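Local coordinates for protein superoxide dismutase [Mn/Fe] (PDB 1UES) that destroys superoxide radicals as a homodimeric iron/manganese superoxide dismutase, converting them to oxygen and hydrogen peroxide at one metal ion per subunit, at residues 50-53 and 54-57; 104-107 and 108-112; 168-171 and 172-175. The protein carries 1 engineered substitution. All coordinates share one frame; numbering follows the deposited sequence.

Interaction 1 (50-53 and 54-57); sequences NADL and NTIV
Asp-52 reaches round the first turn of helix 53-59 to meet Thr-55, three residues on, and occupies the N-cap position. Its CG is tucked between the backbone N and the carbonyl carbon (chi1 55°), which swings the carboxylate back over the start of the helix. There OD2 accepts a hydrogen bond from Thr-55 OG1; the modelled OG1 to OD2 distance of 2.4 Å is very short, and its exact value is doubtful. The two side chains meet at about a right angle. The other oxygen, OD1, is held more loosely: a water gives it a weak bond of 3.4 Å and accepts from the backbone N of Asn-54 at 2.9 Å, thereby satisfying an amide of the first turn. Behind this polar side, Ile-56 N donates to Asp-52 O at 3.1 Å and Val-57 N to Leu-53 O at 3.0 Å, the first regular helical bonds. Ala-51 CB lies 3.8 Å from Ile-56 CG1, while Leu-53 and Ile-56 also pack against helix 62-79 of the alpha-hairpin domain. The N-cap carboxylate thus meets the first turn through the Thr-55 hydroxyl and, weakly, through one water; the nearby helix N-terminus would probably favour its ionised form.

Interaction 2 (104-107 and 108-112); sequences FEKF and KEEFN
Lys-108 lays its aliphatic chain over one face of the Phe-104 ring, four residues earlier on helix 104-116. CD stands 3.6 Å from the ring centroid and 15° off the normal, a CH-pi contact. A bend at chi3 (85°) lets the chain cross the ring, and NZ then meets Glu-105 OE2 at 3.0 Å in a salt bridge, approaching on the syn side but somewhat out of the carboxylate plane. On another flank Lys-106 serves two acids. Its NZ donates to Glu-110 OE2 at 3.0 Å, coming from above that carboxylate, and lies 3.5 Å from Glu-109 OE1, a longer salt bridge. The inner side is aromatic: the Phe-107 and Phe-111 side chains run alongside each other in the same direction, about one helical turn apart, their ring planes at 41°, with CZ of Phe-107 3.6 Å from CD2 of Phe-111. Beneath all this, four successive i-to-i+4 backbone bonds fix the spacing, among them Phe-111 N to Phe-107 O at 2.8 Å.

Farther out, Phe-107 and Phe-111 pack on strands 122-128 and 134-140, and Phe-111 makes an edge-to-face contact with Phe-156. Phe-104 meets the Trp-184 ring, and the Lys-108 ammonium has a cation-pi partner in Trp-179. The result is an amphipathic helix that rests on the C-terminal domain's sheet through Phe-107 and Phe-111. Its outward acids and lysines are paired three and four residues apart, so their opposite charges probably offset one another locally.

Interaction 3 (168-171 and 172-175); sequences QNRR and ADHL
Arg-170 and Asp-173 are brought together by similar first torsions: each CG sits beside its own backbone N (chi1 -54° and -70°), and the arginine chain then bends at chi3 to bring its guanidinium back to the acid. The setting is the N-terminal end of helix 171-178, with Arg-170 at the N-cap. The same residue centres an inverse gamma turn, in which Arg-171 N makes a weak bond of 2.8 Å to Asn-169 O, turning the chain into the helix. Regular helical bonding starts at once: His-174 N donates to Arg-170 O at 3.2 Å, and Leu-175 N to Arg-171 O at 3.0 Å. Arg-171 sends its guanidinium the other way, to the backbone oxygens of Gly-115, Leu-118 and Gly-120 and the hydroxyl of Tyr-163, thus tying this helix start to the last turn of helix 104-116 and the chain just after it. The buried His-174 ring packs against Tyr-163 and edge-to-face with Tyr-167, while Asn-169, the first residue of the turn, touches His-31 of the second subunit. At the surface, Arg-170 NH1 donates to the anti lone pair of Asp-173 OD2 at 2.9 Å in a salt bridge, the oxygen lying in the guanidinium plane although the carboxylate plane is turned 46° from it.

Interaction 1 belongs to the alpha-hairpin domain, whereas interactions 2 and 3 lie in the C-terminal domain. The centre of interaction 1 is about 32 Å from each of theirs, across the middle of the chain. Interactions 2 and 3 are neighbours, with centres about 16 Å apart, and touch where Asn-112 O packs 3.6 Å from Leu-175 CD1. The manganese is bound by His-27 and His-74 from the alpha-hairpin domain and by Asp-157 and His-161 from the C-terminal domain. Interaction 3 comes near it, the His-174 side chain being about 9 Å from the manganese; the Leu-53 side chain of interaction 1 is about 14 Å from the manganese. From interaction 2, the Phe-111 side chain lies about 10 Å from that of Asp-157.

Interaction 1 (50-53 and 54-57)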
loop_
_atom_site.group_PDB
_atom_site.type_symbol
_atom_site.label_atom_id
_atom_site.label_comp_id
_atom_site.label_asym_id
_atom_site.label_seq_id
_atom_site.Cartn_x
_atom_site.Cartn_y
_atom_site.Cartn_z
ATOM N N ASN A 50 24.378 14.895 -8.109
ATOM C CA ASN A 50 25.586 14.246 -7.646
ATOM C C ASN A 50 25.592 13.901 -6.171
ATOM O O ASN A 50 26.644 13.590 -5.615
ATOM C CB ASN A 50 26.780 15.139 -7.983
ATOM C CG ASN A 50 26.568 15.913 -9.274
ATOM O OD1 ASN A 50 26.715 17.148 -9.323
ATOM N ND2 ASN A 50 26.215 15.191 -10.334
ATOM N N ALA A 51 24.418 13.944 -5.546
ATOM C CA ALA A 51 24.265 13.672 -4.129
ATOM C C ALA A 51 24.234 12.184 -3.791
ATOM O O ALA A 51 23.827 11.351 -4.606
ATOM C CB ALA A 51 22.978 14.327 -3.625
ATOM N N ASP A 52 24.665 11.851 -2.577
ATOM C CA ASP A 52 24.618 10.458 -2.152
ATOM C C ASP A 52 23.179 10.184 -1.729
ATOM O O ASP A 52 22.405 11.099 -1.389
ATOM C CB ASP A 52 25.577 10.203 -0.990
ATOM C CG ASP A 52 25.327 11.129 0.165
ATOM O OD1 ASP A 52 25.282 10.673 1.324
ATOM O OD2 ASP A 52 25.185 12.339 -0.090
ATOM N N LEU A 53 22.807 8.917 -1.720
ATOM C CA LEU A 53 21.436 8.568 -1.380
ATOM C C LEU A 53 20.977 9.145 -0.055
ATOM O O LEU A 53 19.898 9.696 0.059
ATOM C CB LEU A 53 21.295 7.047 -1.389
ATOM C CG LEU A 53 19.883 6.487 -1.183
ATOM C CD1 LEU A 53 18.928 7.058 -2.205
ATOM C CD2 LEU A 53 19.959 4.942 -1.281
ATOM N N ASN A 54 21.807 9.020 0.964
ATOM C CA ASN A 54 21.448 9.553 2.259
ATOM C C ASN A 54 21.089 11.043 2.230
ATOM O O ASN A 54 20.146 11.489 2.891
ATOM C CB ASN A 54 22.604 9.312 3.204
ATOM C CG ASN A 54 22.147 8.879 4.548
ATOM O OD1 ASN A 54 22.298 9.609 5.524
ATOM N ND2 ASN A 54 21.575 7.686 4.620
ATOM N N THR A 55 21.843 11.823 1.458
ATOM C CA THR A 55 21.581 13.262 1.346
ATOM C C THR A 55 20.233 13.485 0.668
ATOM O O THR A 55 19.444 14.324 1.072
ATOM C CB THR A 55 22.689 13.951 0.516
ATOM O OG1 THR A 55 23.929 13.869 1.229
ATOM C CG2 THR A 55 22.356 15.416 0.243
ATOM N N ILE A 56 19.956 12.717 -0.376
ATOM C CA ILE A 56 18.683 12.897 -1.049
ATOM C C ILE A 56 17.505 12.565 -0.129
ATOM O O ILE A 56 16.479 13.233 -0.176
ATOM C CB ILE A 56 18.601 12.027 -2.326
ATOM C CG1 ILE A 56 19.762 12.377 -3.259
ATOM C CG2 ILE A 56 17.269 12.253 -3.014
ATOM C CD1 ILE A 56 19.934 11.380 -4.423
ATOM N N VAL A 57 17.637 11.527 0.696
ATOM C CA VAL A 57 16.539 11.177 1.584
ATOM C C VAL A 57 16.345 12.233 2.676
ATOM O O VAL A 57 15.226 12.482 3.094
ATOM C CB VAL A 57 16.742 9.779 2.254
ATOM C CG1 VAL A 57 15.561 9.474 3.197
ATOM C CG2 VAL A 57 16.839 8.678 1.177
HETATM O O HOH W 1 24.252 7.470 1.221
#

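Interaction 2 (104-107 and 108-112)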
loop_
_atom_site.group_PDB
_atom_site.type_symbol
_atom_site.label_atom_id
_atom_site.label_comp_id
_atom_site.label_asym_id
_atom_site.label_seq_id
_atom_site.Cartn_x
_atom_site.Cartn_y
_atom_site.Cartn_z
ATOM N N PHE A 104 13.491 -8.394 25.322
ATOM C CA PHE A 104 13.421 -8.542 23.886
ATOM C C PHE A 104 11.991 -8.943 23.489
ATOM O O PHE A 104 11.445 -8.443 22.499
ATOM C CB PHE A 104 14.410 -9.609 23.427
ATOM C CG PHE A 104 14.411 -9.839 21.943
ATOM C CD1 PHE A 104 14.393 -8.765 21.055
ATOM C CD2 PHE A 104 14.442 -11.126 21.437
ATOM C CE1 PHE A 104 14.408 -8.984 19.676
ATOM C CE2 PHE A 104 14.458 -11.358 20.062
ATOM C CZ PHE A 104 14.441 -10.286 19.184
ATOM N N GLU A 105 11.378 -9.844 24.259
ATOM C CA GLU A 105 10.019 -10.303 23.953
ATOM C C GLU A 105 9.011 -9.180 23.932
ATOM O O GLU A 105 8.167 -9.108 23.034
ATOM C CB GLU A 105 9.569 -11.361 24.959
ATOM C CG GLU A 105 10.201 -12.707 24.728
ATOM C CD GLU A 105 9.939 -13.254 23.334
ATOM O OE1 GLU A 105 8.756 -13.342 22.935
ATOM O OE2 GLU A 105 10.916 -13.600 22.631
ATOM N N LYS A 106 9.088 -8.308 24.932
ATOM C CA LYS A 106 8.191 -7.171 25.011
ATOM C C LYS A 106 8.446 -6.239 23.821
ATOM O O LYS A 106 7.517 -5.672 23.261
ATOM C CB LYS A 106 8.413 -6.403 26.311
ATOM C CG LYS A 106 7.309 -5.419 26.643
ATOM C CD LYS A 106 5.968 -6.136 26.791
ATOM C CE LYS A 106 4.834 -5.172 27.122
ATOM N NZ LYS A 106 5.071 -3.793 26.598
ATOM N N PHE A 107 9.710 -6.084 23.442
ATOM C CA PHE A 107 10.039 -5.229 22.319
ATOM C C PHE A 107 9.389 -5.772 21.048
ATOM O O PHE A 107 8.778 -5.021 20.281
ATOM C CB PHE A 107 11.549 -5.161 22.098
ATOM C CG PHE A 107 11.925 -4.630 20.738
ATOM C CD1 PHE A 107 11.634 -3.316 20.391
ATOM C CD2 PHE A 107 12.528 -5.453 19.791
ATOM C CE1 PHE A 107 11.931 -2.824 19.119
ATOM C CE2 PHE A 107 12.822 -4.964 18.520
ATOM C CZ PHE A 107 12.522 -3.645 18.194
ATOM N N LYS A 108 9.511 -7.078 20.831
ATOM C CA LYS A 108 8.940 -7.670 19.625
ATOM C C LYS A 108 7.443 -7.430 19.605
ATOM O O LYS A 108 6.868 -7.109 18.560
ATOM C CB LYS A 108 9.223 -9.165 19.566
ATOM C CG LYS A 108 10.695 -9.497 19.420
ATOM C CD LYS A 108 10.956 -10.868 20.001
ATOM C CE LYS A 108 10.686 -11.937 18.991
ATOM N NZ LYS A 108 10.827 -13.280 19.620
ATOM N N GLU A 109 6.812 -7.578 20.761
ATOM C CA GLU A 109 5.376 -7.357 20.839
ATOM C C GLU A 109 5.017 -5.936 20.388
ATOM O O GLU A 109 4.113 -5.753 19.582
ATOM C CB GLU A 109 4.879 -7.637 22.272
ATOM C CG GLU A 109 4.301 -6.419 22.996
ATOM C CD GLU A 109 3.271 -6.771 24.082
ATOM O OE1 GLU A 109 2.874 -5.844 24.824
ATOM O OE2 GLU A 109 2.861 -7.955 24.202
ATOM N N GLU A 110 5.729 -4.930 20.888
ATOM C CA GLU A 110 5.430 -3.549 20.525
ATOM C C GLU A 110 5.741 -3.250 19.075
ATOM O O GLU A 110 4.993 -2.530 18.411
ATOM C CB GLU A 110 6.197 -2.568 21.412
ATOM C CG GLU A 110 5.885 -2.753 22.884
ATOM C CD GLU A 110 6.673 -1.820 23.768
ATOM O OE1 GLU A 110 6.921 -0.661 23.356
ATOM O OE2 GLU A 110 7.044 -2.243 24.884
ATOM N N PHE A 111 6.840 -3.810 18.587
ATOM C CA PHE A 111 7.244 -3.594 17.200
ATOM C C PHE A 111 6.200 -4.214 16.260
ATOM O O PHE A 111 5.712 -3.561 15.314
ATOM C CB PHE A 111 8.639 -4.210 16.990
ATOM C CG PHE A 111 9.434 -3.565 15.874
ATOM C CD1 PHE A 111 9.629 -4.236 14.674
ATOM C CD2 PHE A 111 9.989 -2.298 16.032
ATOM C CE1 PHE A 111 10.380 -3.645 13.633
ATOM C CE2 PHE A 111 10.741 -1.690 14.999
ATOM C CZ PHE A 111 10.937 -2.368 13.796
ATOM N N ASN A 112 5.842 -5.465 16.528
ATOM C CA ASN A 112 4.828 -6.141 15.727
ATOM C C ASN A 112 3.522 -5.336 15.738
ATOM O O ASN A 112 2.863 -5.172 14.702
ATOM C CB ASN A 112 4.549 -7.544 16.295
ATOM C CG ASN A 112 5.702 -8.519 16.084
ATOM O OD1 ASN A 112 6.639 -8.262 15.327
ATOM N ND2 ASN A 112 5.633 -9.649 16.774
#

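Interaction 3 (168-171 and 172-175)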
loop_
_atom_site.group_PDB
_atom_site.type_symbol
_atom_site.label_atom_id
_atom_site.label_comp_id
_atom_site.label_asym_id
_atom_site.label_seq_id
_atom_site.Cartn_x
_atom_site.Cartn_y
_atom_site.Cartn_z
ATOM N N GLN A 168 -0.607 -13.299 2.157
ATOM C CA GLN A 168 -1.808 -12.574 1.775
ATOM C C GLN A 168 -2.153 -11.524 2.842
ATOM O O GLN A 168 -1.309 -10.726 3.200
ATOM C CB GLN A 168 -2.982 -13.530 1.524
ATOM C CG GLN A 168 -2.740 -14.440 0.311
ATOM C CD GLN A 168 -1.942 -15.671 0.676
ATOM O OE1 GLN A 168 -2.277 -16.358 1.635
ATOM N NE2 GLN A 168 -0.865 -15.944 -0.065
ATOM N N ASN A 169 -3.365 -11.527 3.385
ATOM C CA ASN A 169 -3.722 -10.491 4.352
ATOM C C ASN A 169 -3.149 -10.649 5.752
ATOM O O ASN A 169 -3.324 -9.771 6.606
ATOM C CB ASN A 169 -5.240 -10.394 4.463
ATOM C CG ASN A 169 -5.859 -11.661 5.012
ATOM O OD1 ASN A 169 -6.559 -11.623 6.030
ATOM N ND2 ASN A 169 -5.624 -12.790 4.334
ATOM N N ARG A 170 -2.475 -11.766 5.977
ATOM C CA ARG A 170 -1.899 -12.065 7.293
ATOM C C ARG A 170 -0.605 -11.293 7.609
ATOM O O ARG A 170 0.459 -11.885 7.821
ATOM C CB ARG A 170 -1.707 -13.593 7.425
ATOM C CG ARG A 170 -3.010 -14.383 7.147
ATOM C CD ARG A 170 -2.841 -15.911 7.334
ATOM N NE ARG A 170 -1.950 -16.511 6.354
ATOM C CZ ARG A 170 -0.685 -16.852 6.597
ATOM N NH1 ARG A 170 -0.146 -16.663 7.800
ATOM N NH2 ARG A 170 0.048 -17.362 5.635
ATOM N N ARG A 171 -0.709 -9.955 7.675
ATOM C CA ARG A 171 0.456 -9.130 7.961
ATOM C C ARG A 171 1.102 -9.474 9.302
ATOM O O ARG A 171 2.325 -9.568 9.389
ATOM C CB ARG A 171 0.087 -7.647 7.951
ATOM C CG ARG A 171 1.301 -6.749 8.105
ATOM C CD ARG A 171 0.938 -5.323 8.361
ATOM N NE ARG A 171 0.475 -4.649 7.140
ATOM C CZ ARG A 171 0.204 -3.357 7.094
ATOM N NH1 ARG A 171 0.353 -2.629 8.194
ATOM N NH2 ARG A 171 -0.237 -2.798 5.970
ATOM N N ALA A 172 0.290 -9.639 10.347
ATOM C CA ALA A 172 0.830 -9.977 11.666
ATOM C C ALA A 172 1.649 -11.253 11.670
ATOM O O ALA A 172 2.710 -11.309 12.307
ATOM C CB ALA A 172 -0.324 -10.093 12.690
ATOM N N ASP A 173 1.174 -12.284 10.972
ATOM C CA ASP A 173 1.897 -13.549 10.920
ATOM C C ASP A 173 3.244 -13.352 10.215
ATOM O O ASP A 173 4.234 -13.961 10.601
ATOM C CB ASP A 173 1.075 -14.643 10.211
ATOM C CG ASP A 173 -0.142 -15.092 11.038
ATOM O OD1 ASP A 173 -0.219 -14.746 12.252
ATOM O OD2 ASP A 173 -1.030 -15.770 10.462
ATOM N N HIS A 174 3.279 -12.491 9.192
ATOM C CA HIS A 174 4.527 -12.232 8.489
ATOM C C HIS A 174 5.512 -11.560 9.424
ATOM O O HIS A 174 6.684 -11.915 9.444
ATOM C CB HIS A 174 4.294 -11.314 7.294
ATOM C CG HIS A 174 5.558 -10.824 6.649
ATOM N ND1 HIS A 174 6.379 -11.631 5.901
ATOM C CD2 HIS A 174 6.075 -9.572 6.567
ATOM C CE1 HIS A 174 7.352 -10.899 5.378
ATOM N NE2 HIS A 174 7.187 -9.649 5.773
ATOM N N LEU A 175 5.037 -10.576 10.181
ATOM C CA LEU A 175 5.912 -9.861 11.097
ATOM C C LEU A 175 6.480 -10.796 12.133
ATOM O O LEU A 175 7.677 -10.727 12.469
ATOM C CB LEU A 175 5.160 -8.719 11.772
ATOM C CG LEU A 175 4.624 -7.654 10.789
ATOM C CD1 LEU A 175 4.147 -6.443 11.579
ATOM C CD2 LEU A 175 5.705 -7.229 9.779
#